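Side-chain contacts in BamaA.19900.a (Balamuthia mandrillaris, PDB 6VZZ), which probably phosphorylates glucose, as a glucokinase of the actin-like ATPase clan, and holds beta-D-glucopyranose in its sugar pocket: residues Ala102-Pro107 with Pro216-His221; His142-Leu147 with Leu386-Gly391; His185-Ala190 with Leu195-Leu200; Phe315-Ala320 with Met332-Asp337. All coordinates share one frame; numbering follows the deposited sequence.

Contact 1 (Ala102-Pro107 with Pro216-His221); sequences AGRISP and PMEFGH. With BGC (beta-D-glucopyranose), chain B.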
# COMPACT_ATOMS: atom_id res chain seq x y z
N ALA A 102 -11.88 -11.05 -10.48
CA ALA A 102 -10.42 -10.87 -10.47
C ALA A 102 -10.04 -9.67 -11.34
O ALA A 102 -9.40 -9.79 -12.39
CB ALA A 102 -9.73 -12.14 -10.92
N GLY A 103 -10.46 -8.50 -10.89
CA GLY A 103 -10.07 -7.29 -11.58
C GLY A 103 -10.62 -6.07 -10.89
O GLY A 103 -10.99 -6.11 -9.71
N ARG A 104 -10.68 -4.97 -11.63
CA ARG A 104 -11.05 -3.66 -11.12
C ARG A 104 -12.51 -3.39 -11.39
O ARG A 104 -13.11 -3.93 -12.32
CB ARG A 104 -10.20 -2.57 -11.75
CG ARG A 104 -8.75 -2.61 -11.36
CD ARG A 104 -7.87 -2.40 -12.56
NE ARG A 104 -8.04 -1.08 -13.15
CZ ARG A 104 -8.42 -0.86 -14.41
NH1 ARG A 104 -8.67 -1.88 -15.23
NH2 ARG A 104 -8.53 0.38 -14.84
N ILE A 105 -13.08 -2.51 -10.58
CA ILE A 105 -14.50 -2.16 -10.67
C ILE A 105 -14.63 -0.65 -10.82
O ILE A 105 -13.98 0.11 -10.11
CB ILE A 105 -15.26 -2.66 -9.44
CG1 ILE A 105 -15.14 -4.17 -9.39
CG2 ILE A 105 -16.72 -2.21 -9.47
CD1 ILE A 105 -15.29 -4.68 -8.04
N SER A 106 -15.49 -0.24 -11.74
CA SER A 106 -15.62 1.17 -12.06
C SER A 106 -16.14 1.96 -10.85
O SER A 106 -16.81 1.40 -9.98
CB SER A 106 -16.56 1.35 -13.25
OG SER A 106 -17.80 0.71 -12.99
N PRO A 107 -15.83 3.25 -10.78
CA PRO A 107 -16.37 4.09 -9.70
C PRO A 107 -17.86 3.94 -9.44
O PRO A 107 -18.28 4.05 -8.28
CB PRO A 107 -16.02 5.50 -10.18
CG PRO A 107 -14.72 5.31 -10.90
CD PRO A 107 -14.77 3.95 -11.54
N PRO A 216 -9.41 -2.96 -1.11
CA PRO A 216 -8.93 -3.71 -2.27
C PRO A 216 -7.68 -3.07 -2.84
O PRO A 216 -7.48 -1.85 -2.73
CB PRO A 216 -10.11 -3.63 -3.26
CG PRO A 216 -10.85 -2.41 -2.87
CD PRO A 216 -10.65 -2.21 -1.39
N MET A 217 -6.84 -3.89 -3.45
CA MET A 217 -5.54 -3.44 -3.91
C MET A 217 -5.16 -4.15 -5.21
O MET A 217 -5.73 -5.19 -5.57
CB MET A 217 -4.47 -3.66 -2.84
CG MET A 217 -4.65 -2.86 -1.57
SD MET A 217 -3.37 -3.21 -0.34
CE MET A 217 -3.73 -1.93 0.87
N GLU A 218 -4.16 -3.59 -5.90
CA GLU A 218 -3.67 -4.17 -7.14
C GLU A 218 -2.16 -4.35 -7.12
O GLU A 218 -1.49 -4.22 -8.15
CB GLU A 218 -4.10 -3.32 -8.33
CG GLU A 218 -5.57 -3.43 -8.66
CD GLU A 218 -5.94 -4.82 -9.16
OE1 GLU A 218 -5.04 -5.53 -9.69
OE2 GLU A 218 -7.12 -5.21 -8.99
N PHE A 219 -1.60 -4.66 -5.95
CA PHE A 219 -0.15 -4.68 -5.81
C PHE A 219 0.52 -5.82 -6.56
O PHE A 219 1.75 -5.80 -6.70
CB PHE A 219 0.24 -4.72 -4.32
CG PHE A 219 0.39 -3.35 -3.71
CD1 PHE A 219 1.46 -2.54 -4.07
CD2 PHE A 219 -0.54 -2.87 -2.80
CE1 PHE A 219 1.61 -1.28 -3.53
CE2 PHE A 219 -0.40 -1.62 -2.26
CZ PHE A 219 0.68 -0.81 -2.63
N GLY A 220 -0.24 -6.79 -7.06
CA GLY A 220 0.40 -7.81 -7.87
C GLY A 220 1.04 -7.26 -9.12
O GLY A 220 1.93 -7.91 -9.70
N HIS A 221 0.64 -6.07 -9.55
CA HIS A 221 1.09 -5.50 -10.80
C HIS A 221 2.19 -4.46 -10.64
O HIS A 221 2.60 -3.85 -11.63
CB HIS A 221 -0.11 -4.92 -11.55
CG HIS A 221 -1.20 -5.92 -11.78
ND1 HIS A 221 -1.09 -6.93 -12.71
CD2 HIS A 221 -2.40 -6.08 -11.19
CE1 HIS A 221 -2.19 -7.67 -12.68
NE2 HIS A 221 -3.00 -7.17 -11.77
C2 BGC B . -6.04 -8.75 -10.74
C3 BGC B . -6.60 -8.57 -9.34
C4 BGC B . -6.97 -9.93 -8.75
C5 BGC B . -5.77 -10.86 -8.83
C6 BGC B . -6.04 -12.25 -8.31
C1 BGC B . -4.88 -9.73 -10.69
O1 BGC B . -4.28 -9.87 -11.93
O2 BGC B . -5.61 -7.50 -11.26
O3 BGC B . -7.72 -7.70 -9.36
O4 BGC B . -7.34 -9.78 -7.39
O5 BGC B . -5.36 -10.98 -10.20
O6 BGC B . -7.24 -12.78 -8.84
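Arg104 and Glu218 touch lightly: CG of Arg104 lies 3.9 Å from OE2 of Glu218, and the two side chains cross at about a right angle. Guanidinium and carboxylate planes stand 89° apart, and with Arg104 NE 5.9 Å from Glu218 OE2 the opposite charges are near but do not pair. This is the loose, partly exposed side of the contact. The arginine chain, bent at chi2 and chi3, turns its guanidinium to Trp365 of the second subunit in a cation-pi contact. The tight side is buried and filled by glucose. A bend at chi2 (-66°) folds the Glu218 chain so that both carboxylate oxygens face the sugar: OE1 accepts from BGC O2 at 2.6 Å, and OE2 from BGC O3 at the same length. His221 meets the sugar by its ring edge, NE2 donating to BGC O2 at 2.7 Å with an N-H...O angle of 157°. O2 is thus gripped twice, as donor to the glutamate and acceptor from the imidazole, whose ND1 is held by Glu256. Gly103 N approaches BGC O3 to 3.2 Å. The segment 102-107 carries the outer strand 103-105 of a small antiparallel sheet, while 216-221 is the loop after strand 213-216; Met217 and Phe219 pack it onto strand 195-201 and helix 303-327.

Contact 2 (His142-Leu147 with Leu386-Gly391); sequences HFINDL and LYVARG. With BGC (beta-D-glucopyranose), chain B.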
# COMPACT_ATOMS: atom_id res chain seq x y z
N HIS A 142 -24.03 -6.39 -6.48
CA HIS A 142 -22.81 -5.61 -6.26
C HIS A 142 -21.59 -6.34 -6.77
O HIS A 142 -21.51 -7.56 -6.70
CB HIS A 142 -22.64 -5.27 -4.77
CG HIS A 142 -23.81 -4.55 -4.20
ND1 HIS A 142 -24.12 -3.25 -4.56
CD2 HIS A 142 -24.79 -4.96 -3.36
CE1 HIS A 142 -25.23 -2.88 -3.95
NE2 HIS A 142 -25.65 -3.90 -3.21
N PHE A 143 -20.65 -5.57 -7.31
CA PHE A 143 -19.34 -6.07 -7.69
C PHE A 143 -18.35 -5.75 -6.58
O PHE A 143 -18.31 -4.62 -6.09
CB PHE A 143 -18.86 -5.42 -8.99
CG PHE A 143 -19.40 -6.06 -10.23
CD1 PHE A 143 -19.38 -7.43 -10.39
CD2 PHE A 143 -19.90 -5.26 -11.26
CE1 PHE A 143 -19.86 -8.01 -11.55
CE2 PHE A 143 -20.38 -5.83 -12.42
CZ PHE A 143 -20.36 -7.20 -12.57
N ILE A 144 -17.55 -6.74 -6.20
CA ILE A 144 -16.36 -6.51 -5.39
C ILE A 144 -15.20 -7.22 -6.07
O ILE A 144 -15.39 -8.08 -6.93
CB ILE A 144 -16.53 -6.97 -3.93
CG1 ILE A 144 -16.74 -8.49 -3.88
CG2 ILE A 144 -17.65 -6.18 -3.25
CD1 ILE A 144 -16.93 -9.03 -2.48
N ASN A 145 -13.99 -6.83 -5.69
CA ASN A 145 -12.80 -7.54 -6.14
C ASN A 145 -12.71 -8.88 -5.43
O ASN A 145 -13.24 -9.06 -4.32
CB ASN A 145 -11.56 -6.67 -5.90
CG ASN A 145 -10.26 -7.40 -6.16
OD1 ASN A 145 -9.72 -8.07 -5.26
ND2 ASN A 145 -9.72 -7.26 -7.37
N ASP A 146 -12.07 -9.86 -6.08
CA ASP A 146 -12.02 -11.20 -5.52
C ASP A 146 -11.26 -11.23 -4.19
O ASP A 146 -11.71 -11.86 -3.23
CB ASP A 146 -11.42 -12.19 -6.52
CG ASP A 146 -10.03 -11.80 -7.01
OD1 ASP A 146 -9.64 -10.62 -6.90
OD2 ASP A 146 -9.32 -12.70 -7.53
N LEU A 147 -10.11 -10.55 -4.11
CA LEU A 147 -9.40 -10.52 -2.83
C LEU A 147 -10.15 -9.69 -1.79
O LEU A 147 -10.10 -10.00 -0.59
CB LEU A 147 -7.98 -9.99 -3.00
CG LEU A 147 -6.89 -11.07 -3.07
CD1 LEU A 147 -6.71 -11.73 -1.72
CD2 LEU A 147 -7.24 -12.10 -4.12
N LEU A 386 -21.06 -13.71 -0.40
CA LEU A 386 -22.36 -13.96 0.19
C LEU A 386 -22.60 -13.08 1.42
O LEU A 386 -23.75 -12.75 1.72
CB LEU A 386 -22.50 -15.44 0.55
CG LEU A 386 -22.79 -16.35 -0.64
CD1 LEU A 386 -22.66 -17.81 -0.25
CD2 LEU A 386 -24.18 -16.08 -1.19
N TYR A 387 -21.54 -12.68 2.11
CA TYR A 387 -21.70 -11.71 3.18
C TYR A 387 -22.16 -10.36 2.64
O TYR A 387 -23.09 -9.75 3.17
CB TYR A 387 -20.39 -11.59 3.96
CG TYR A 387 -20.34 -10.44 4.93
CD1 TYR A 387 -20.98 -10.53 6.16
CD2 TYR A 387 -19.65 -9.28 4.63
CE1 TYR A 387 -20.94 -9.48 7.06
CE2 TYR A 387 -19.61 -8.22 5.51
CZ TYR A 387 -20.25 -8.32 6.73
OH TYR A 387 -20.21 -7.27 7.61
N VAL A 388 -21.53 -9.89 1.56
CA VAL A 388 -21.92 -8.62 0.95
C VAL A 388 -23.33 -8.69 0.36
O VAL A 388 -24.11 -7.75 0.48
CB VAL A 388 -20.90 -8.21 -0.12
CG1 VAL A 388 -21.37 -6.95 -0.82
CG2 VAL A 388 -19.51 -8.04 0.50
N ALA A 389 -23.66 -9.81 -0.30
CA ALA A 389 -24.95 -9.90 -0.98
C ALA A 389 -26.12 -9.72 -0.04
O ALA A 389 -27.22 -9.36 -0.48
CB ALA A 389 -25.07 -11.23 -1.70
N ARG A 390 -25.92 -9.96 1.26
CA ARG A 390 -26.99 -9.83 2.23
C ARG A 390 -27.30 -8.39 2.60
O ARG A 390 -28.36 -8.12 3.17
CB ARG A 390 -26.66 -10.64 3.49
CG ARG A 390 -26.68 -12.14 3.25
CD ARG A 390 -26.42 -12.89 4.53
NE ARG A 390 -26.81 -14.30 4.46
CZ ARG A 390 -25.97 -15.30 4.23
NH1 ARG A 390 -26.44 -16.54 4.19
NH2 ARG A 390 -24.67 -15.09 4.04
N GLY A 391 -26.41 -7.45 2.27
CA GLY A 391 -26.65 -6.04 2.52
C GLY A 391 -26.10 -5.58 3.85
O GLY A 391 -26.19 -4.39 4.19
OXT GLY A 391 -25.56 -6.37 4.63
C2 BGC B . -6.04 -8.75 -10.74
C3 BGC B . -6.60 -8.57 -9.34
C4 BGC B . -6.97 -9.93 -8.75
C5 BGC B . -5.77 -10.86 -8.83
C6 BGC B . -6.04 -12.25 -8.31
C1 BGC B . -4.88 -9.73 -10.69
O1 BGC B . -4.28 -9.87 -11.93
O2 BGC B . -5.61 -7.50 -11.26
O3 BGC B . -7.72 -7.70 -9.36
O4 BGC B . -7.34 -9.78 -7.39
O5 BGC B . -5.36 -10.98 -10.20
O6 BGC B . -7.24 -12.78 -8.84
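Ile144 turns CG1 into the position between its backbone N and carbonyl carbon (chi1 63°) and then runs straight to CD1, which meets Val388 tip to tip. On the helix side, chi1 of 175° puts Val388 CG1 opposite the backbone N and leaves CG2 to face the isoleucine. The methyls Ile144 CD1 and Val388 CG2 lie 4.1 Å apart, a purely apolar touch. The other branch, Val388 CG1, reaches the His142 CB at 4.5 Å, at the more open end of the contact.

Beyond the packing, the strand runs straight into the sugar site. Asn145 ND2 donates to BGC O3 at 2.9 Å and also to the backbone O of Gly103, while its longer bond to BGC O4 is weak. Its OD1 takes the N-cap role for the helix that follows, accepting weakly from Leu147 N at 2.8 Å. Asp146 offers one carboxylate oxygen to each of two sugar hydroxyls: OD1 accepts from BGC O4 and OD2 from BGC O6, the hydroxyl that glucokinases phosphorylate.

Strand 141-145 is the outermost strand of the five-stranded sheet within this chain, hydrogen-bonded along its backbone to strand 96-101. The C-terminal helix 380-389 lies over one face of that sheet, where Val388 also touches Cys98, and Leu147 leads across to strand 186-191.

Contact 3 (His185-Ala190 with Leu195-Leu200); sequences HYLVLA and LGIATL. With BGC (beta-D-glucopyranose), chain B.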
# COMPACT_ATOMS: atom_id res chain seq x y z
N HIS A 185 -3.80 -4.25 11.35
CA HIS A 185 -3.96 -4.52 9.93
C HIS A 185 -3.39 -5.88 9.59
O HIS A 185 -2.40 -6.32 10.19
CB HIS A 185 -3.27 -3.48 9.05
CG HIS A 185 -3.50 -2.07 9.50
ND1 HIS A 185 -4.75 -1.58 9.79
CD2 HIS A 185 -2.64 -1.05 9.69
CE1 HIS A 185 -4.65 -0.32 10.16
NE2 HIS A 185 -3.38 0.03 10.11
N TYR A 186 -3.99 -6.53 8.61
CA TYR A 186 -3.50 -7.81 8.11
C TYR A 186 -3.48 -7.77 6.60
O TYR A 186 -4.44 -7.30 5.97
CB TYR A 186 -4.35 -8.98 8.63
CG TYR A 186 -4.16 -9.25 10.11
CD1 TYR A 186 -3.20 -10.15 10.55
CD2 TYR A 186 -4.92 -8.58 11.07
CE1 TYR A 186 -3.01 -10.40 11.89
CE2 TYR A 186 -4.74 -8.82 12.42
CZ TYR A 186 -3.77 -9.74 12.82
OH TYR A 186 -3.58 -10.00 14.16
N LEU A 187 -2.37 -8.22 6.02
CA LEU A 187 -2.23 -8.33 4.57
C LEU A 187 -2.72 -9.71 4.13
O LEU A 187 -2.39 -10.72 4.75
CB LEU A 187 -0.77 -8.12 4.18
CG LEU A 187 -0.32 -8.16 2.72
CD1 LEU A 187 -0.93 -7.02 1.92
CD2 LEU A 187 1.20 -8.10 2.63
N VAL A 188 -3.52 -9.75 3.07
CA VAL A 188 -3.99 -11.00 2.50
C VAL A 188 -3.46 -11.12 1.08
O VAL A 188 -3.61 -10.19 0.28
CB VAL A 188 -5.53 -11.11 2.52
CG1 VAL A 188 -5.98 -12.40 1.87
CG2 VAL A 188 -6.06 -11.00 3.95
N LEU A 189 -2.84 -12.26 0.77
CA LEU A 189 -2.29 -12.56 -0.55
C LEU A 189 -2.83 -13.90 -1.04
O LEU A 189 -2.98 -14.83 -0.24
CB LEU A 189 -0.74 -12.63 -0.55
CG LEU A 189 0.07 -11.47 0.03
CD1 LEU A 189 0.24 -11.62 1.53
CD2 LEU A 189 1.42 -11.40 -0.64
N ALA A 190 -3.09 -14.00 -2.34
CA ALA A 190 -3.50 -15.27 -2.94
C ALA A 190 -2.82 -15.43 -4.29
O ALA A 190 -2.93 -14.55 -5.15
CB ALA A 190 -5.02 -15.36 -3.10
N LEU A 195 -1.78 -12.59 -9.11
CA LEU A 195 -1.36 -12.28 -7.75
C LEU A 195 -2.38 -11.33 -7.13
O LEU A 195 -2.45 -10.15 -7.50
CB LEU A 195 0.04 -11.68 -7.72
CG LEU A 195 0.56 -11.29 -6.33
CD1 LEU A 195 0.25 -12.40 -5.33
CD2 LEU A 195 2.05 -11.00 -6.38
N GLY A 196 -3.17 -11.85 -6.19
CA GLY A 196 -4.20 -11.07 -5.53
C GLY A 196 -3.72 -10.55 -4.19
O GLY A 196 -3.09 -11.29 -3.42
N ILE A 197 -4.03 -9.29 -3.90
CA ILE A 197 -3.59 -8.64 -2.67
C ILE A 197 -4.66 -7.67 -2.18
O ILE A 197 -5.13 -6.81 -2.94
CB ILE A 197 -2.25 -7.91 -2.88
CG1 ILE A 197 -1.12 -8.92 -3.07
CG2 ILE A 197 -1.97 -7.00 -1.69
CD1 ILE A 197 0.19 -8.30 -3.37
N ALA A 198 -5.03 -7.80 -0.91
CA ALA A 198 -5.92 -6.86 -0.24
C ALA A 198 -5.46 -6.73 1.21
O ALA A 198 -4.56 -7.45 1.66
CB ALA A 198 -7.38 -7.31 -0.32
N THR A 199 -6.06 -5.80 1.96
CA THR A 199 -5.65 -5.57 3.34
C THR A 199 -6.87 -5.42 4.23
O THR A 199 -7.79 -4.66 3.92
CB THR A 199 -4.78 -4.31 3.48
OG1 THR A 199 -3.63 -4.43 2.63
CG2 THR A 199 -4.31 -4.14 4.93
N LEU A 200 -6.87 -6.15 5.35
CA LEU A 200 -7.85 -5.96 6.42
C LEU A 200 -7.35 -4.83 7.31
O LEU A 200 -6.27 -4.94 7.89
CB LEU A 200 -8.04 -7.25 7.21
CG LEU A 200 -8.82 -8.39 6.55
CD1 LEU A 200 -8.54 -9.73 7.21
CD2 LEU A 200 -10.32 -8.10 6.58
C2 BGC B . -6.04 -8.75 -10.74
C3 BGC B . -6.60 -8.57 -9.34
C4 BGC B . -6.97 -9.93 -8.75
C5 BGC B . -5.77 -10.86 -8.83
C6 BGC B . -6.04 -12.25 -8.31
C1 BGC B . -4.88 -9.73 -10.69
O1 BGC B . -4.28 -9.87 -11.93
O2 BGC B . -5.61 -7.50 -11.26
O3 BGC B . -7.72 -7.70 -9.36
O4 BGC B . -7.34 -9.78 -7.39
O5 BGC B . -5.36 -10.98 -10.20
O6 BGC B . -7.24 -12.78 -8.84
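Strands 186-191 and 195-201 form a beta hairpin, in which Tyr186, Val188 and Ala190 form antiparallel hydrogen-bonded pairs with Leu200, Ala198 and Gly196. Each pair gives two bonds; the straightest are Val188 N to Ala198 O (2.9 Å) and Gly196 N to Ala190 O (2.9 Å), both with N-H...O angles of 170°. At the non-hydrogen-bonded pair Leu189-Ile197, the CA atoms make CA-H...O contacts, Ile197 CA to Val188 O (3.3 Å) and Leu189 CA to Gly196 O (3.2 Å). The hairpin lies inside the six-stranded mixed sheet, strand 186-191 pairing on its other edge with strand 331-335. One face carries Leu187, Leu189, Ile197 and Thr199, and is covered by helix 303-327. Here Leu187, its CG opposite the backbone N (chi1 -179°), sends CD1 across to Ile197 CG2 at 3.8 Å, while Leu189 and Ile197 lie side by side, CG to CG1 4.2 Å. The other face, with Val188, Ala198 and Leu200, meets helix 146-159; Val188 CG2 and Leu200 CD1 are 4.3 Å apart. Near the turn, Gly196 CA lies 3.5 Å from BGC C6, its backbone directly against the sugar.

Contact 4 (Phe315-Ala320 with Met332-Asp337); sequences FLMRIA and MLLAGD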
# COMPACT_ATOMS: atom_id res chain seq x y z
N PHE A 315 9.81 -14.62 -4.88
CA PHE A 315 9.26 -13.32 -5.23
C PHE A 315 7.94 -13.06 -4.52
O PHE A 315 7.61 -11.89 -4.26
CB PHE A 315 9.11 -13.18 -6.74
CG PHE A 315 10.37 -12.76 -7.42
CD1 PHE A 315 11.35 -13.70 -7.74
CD2 PHE A 315 10.60 -11.43 -7.72
CE1 PHE A 315 12.53 -13.30 -8.35
CE2 PHE A 315 11.77 -11.03 -8.33
CZ PHE A 315 12.74 -11.97 -8.65
N LEU A 316 7.19 -14.10 -4.19
CA LEU A 316 6.04 -13.90 -3.31
C LEU A 316 6.49 -13.37 -1.95
O LEU A 316 5.89 -12.43 -1.41
CB LEU A 316 5.26 -15.20 -3.14
CG LEU A 316 4.16 -15.12 -2.07
CD1 LEU A 316 3.03 -14.22 -2.53
CD2 LEU A 316 3.64 -16.49 -1.71
N MET A 317 7.57 -13.92 -1.40
CA MET A 317 8.09 -13.41 -0.14
C MET A 317 8.62 -11.98 -0.27
O MET A 317 8.56 -11.22 0.69
CB MET A 317 9.18 -14.33 0.40
CG MET A 317 8.70 -15.69 0.88
SD MET A 317 7.58 -15.58 2.29
CE MET A 317 6.04 -16.10 1.57
N ARG A 318 9.14 -11.61 -1.45
CA ARG A 318 9.70 -10.26 -1.58
C ARG A 318 8.61 -9.19 -1.62
O ARG A 318 8.76 -8.13 -1.00
CB ARG A 318 10.57 -10.16 -2.83
CG ARG A 318 11.26 -8.82 -2.95
CD ARG A 318 12.42 -8.89 -3.93
NE ARG A 318 13.19 -10.10 -3.71
CZ ARG A 318 14.07 -10.61 -4.57
NH1 ARG A 318 14.70 -11.74 -4.27
NH2 ARG A 318 14.30 -10.01 -5.73
N ILE A 319 7.52 -9.44 -2.35
CA ILE A 319 6.44 -8.45 -2.36
C ILE A 319 5.76 -8.41 -0.99
O ILE A 319 5.38 -7.35 -0.50
CB ILE A 319 5.45 -8.74 -3.51
CG1 ILE A 319 4.31 -7.70 -3.56
CG2 ILE A 319 4.83 -10.11 -3.37
CD1 ILE A 319 4.78 -6.26 -3.58
N ALA A 320 5.63 -9.57 -0.34
CA ALA A 320 5.02 -9.58 0.98
C ALA A 320 5.87 -8.83 1.99
O ALA A 320 5.34 -8.08 2.82
CB ALA A 320 4.78 -11.02 1.43
N MET A 332 0.12 -11.52 8.09
CA MET A 332 -0.30 -11.74 6.71
C MET A 332 -0.85 -13.15 6.56
O MET A 332 -0.49 -14.06 7.30
CB MET A 332 0.84 -11.49 5.72
CG MET A 332 2.15 -12.08 6.11
SD MET A 332 3.43 -11.82 4.86
CE MET A 332 4.62 -13.00 5.47
N LEU A 333 -1.76 -13.30 5.60
CA LEU A 333 -2.44 -14.56 5.35
C LEU A 333 -2.22 -14.95 3.90
O LEU A 333 -2.54 -14.18 2.99
CB LEU A 333 -3.94 -14.44 5.65
CG LEU A 333 -4.38 -14.28 7.11
CD1 LEU A 333 -4.12 -12.88 7.66
CD2 LEU A 333 -5.84 -14.63 7.22
N LEU A 334 -1.65 -16.14 3.68
CA LEU A 334 -1.58 -16.73 2.34
C LEU A 334 -2.86 -17.54 2.12
O LEU A 334 -3.11 -18.51 2.83
CB LEU A 334 -0.34 -17.62 2.19
CG LEU A 334 1.00 -16.92 2.45
CD1 LEU A 334 2.19 -17.87 2.33
CD2 LEU A 334 1.16 -15.75 1.50
N ALA A 335 -3.66 -17.12 1.15
CA ALA A 335 -5.01 -17.65 0.98
C ALA A 335 -5.18 -18.22 -0.41
O ALA A 335 -4.35 -18.03 -1.30
CB ALA A 335 -6.06 -16.57 1.25
N GLY A 336 -6.29 -18.93 -0.59
CA GLY A 336 -6.68 -19.58 -1.82
C GLY A 336 -6.60 -21.09 -1.68
O GLY A 336 -5.83 -21.63 -0.88
N ASP A 337 -7.42 -21.79 -2.47
CA ASP A 337 -7.37 -23.25 -2.45
C ASP A 337 -6.08 -23.77 -3.08
O ASP A 337 -5.60 -24.85 -2.72
CB ASP A 337 -8.59 -23.85 -3.15
CG ASP A 337 -9.87 -23.70 -2.33
OD1 ASP A 337 -9.81 -23.18 -1.20
OD2 ASP A 337 -10.95 -24.11 -2.82
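Met332 reaches from its strand to Ala320 on the helix. Its CB starts beside the neighbouring strand, close to Leu187 O. CG then sits between the backbone N and the carbonyl carbon (chi1 44°), and the rest of the chain is extended, so that CG serves as a spacer and SD is the atom that arrives. SD of Met332 packs on the alanine methyl, 3.8 Å from Ala320 CB; CE of Met332 ends farther off, 4.5 Å from Ala320 CB. Phe357 also packs against this methionine.

Two residues along the strand, Leu334 points to the same side and divides its branches between two helix residues. CD2 meets Leu316 CD2 at 4.1 Å, the two leucine side chains slanting across each other, and CD1 meets Met317 CE at 4.3 Å. Met317 starts off to one side, and the bends in its chain bring CE round to the leucine. All five touching residues are buried, and no hydrogen bond crosses between the segments.

Leu316 and Ala320 rest on Leu189 as well, so the helix spans two adjacent strands. The short segments run roughly antiparallel, at 145°, with axes 11.6 Å apart at closest approach. A long helix laid by its apolar side on a mixed sheet, and leading into one of that sheet's strands, is characteristic of the alpha/beta lobes of the actin-like ATPase fold.

Contacts 3 and 4 are core packing in the six-stranded sheet, their centres 8 Å apart; neighbouring strands 186-191 and 331-335 join them through backbone bonds such as Leu187 O to Leu333 N. Contact 3 is held by backbone pairing, contact 4 by apolar side chains alone. Contact 2 belongs to the other, five-stranded sheet and is only partly buried. Contact 1 is buried, though Arg104 is partly exposed; it has little direct packing, and the sugar lies between its segments, hydrogen-bonded by Glu218 and His221. Contacts 1, 2 and 3 all reach the glucose: polar side chains serve it in the first two, a glycine backbone in the third. Leu147 packs contact 2 on contact 3.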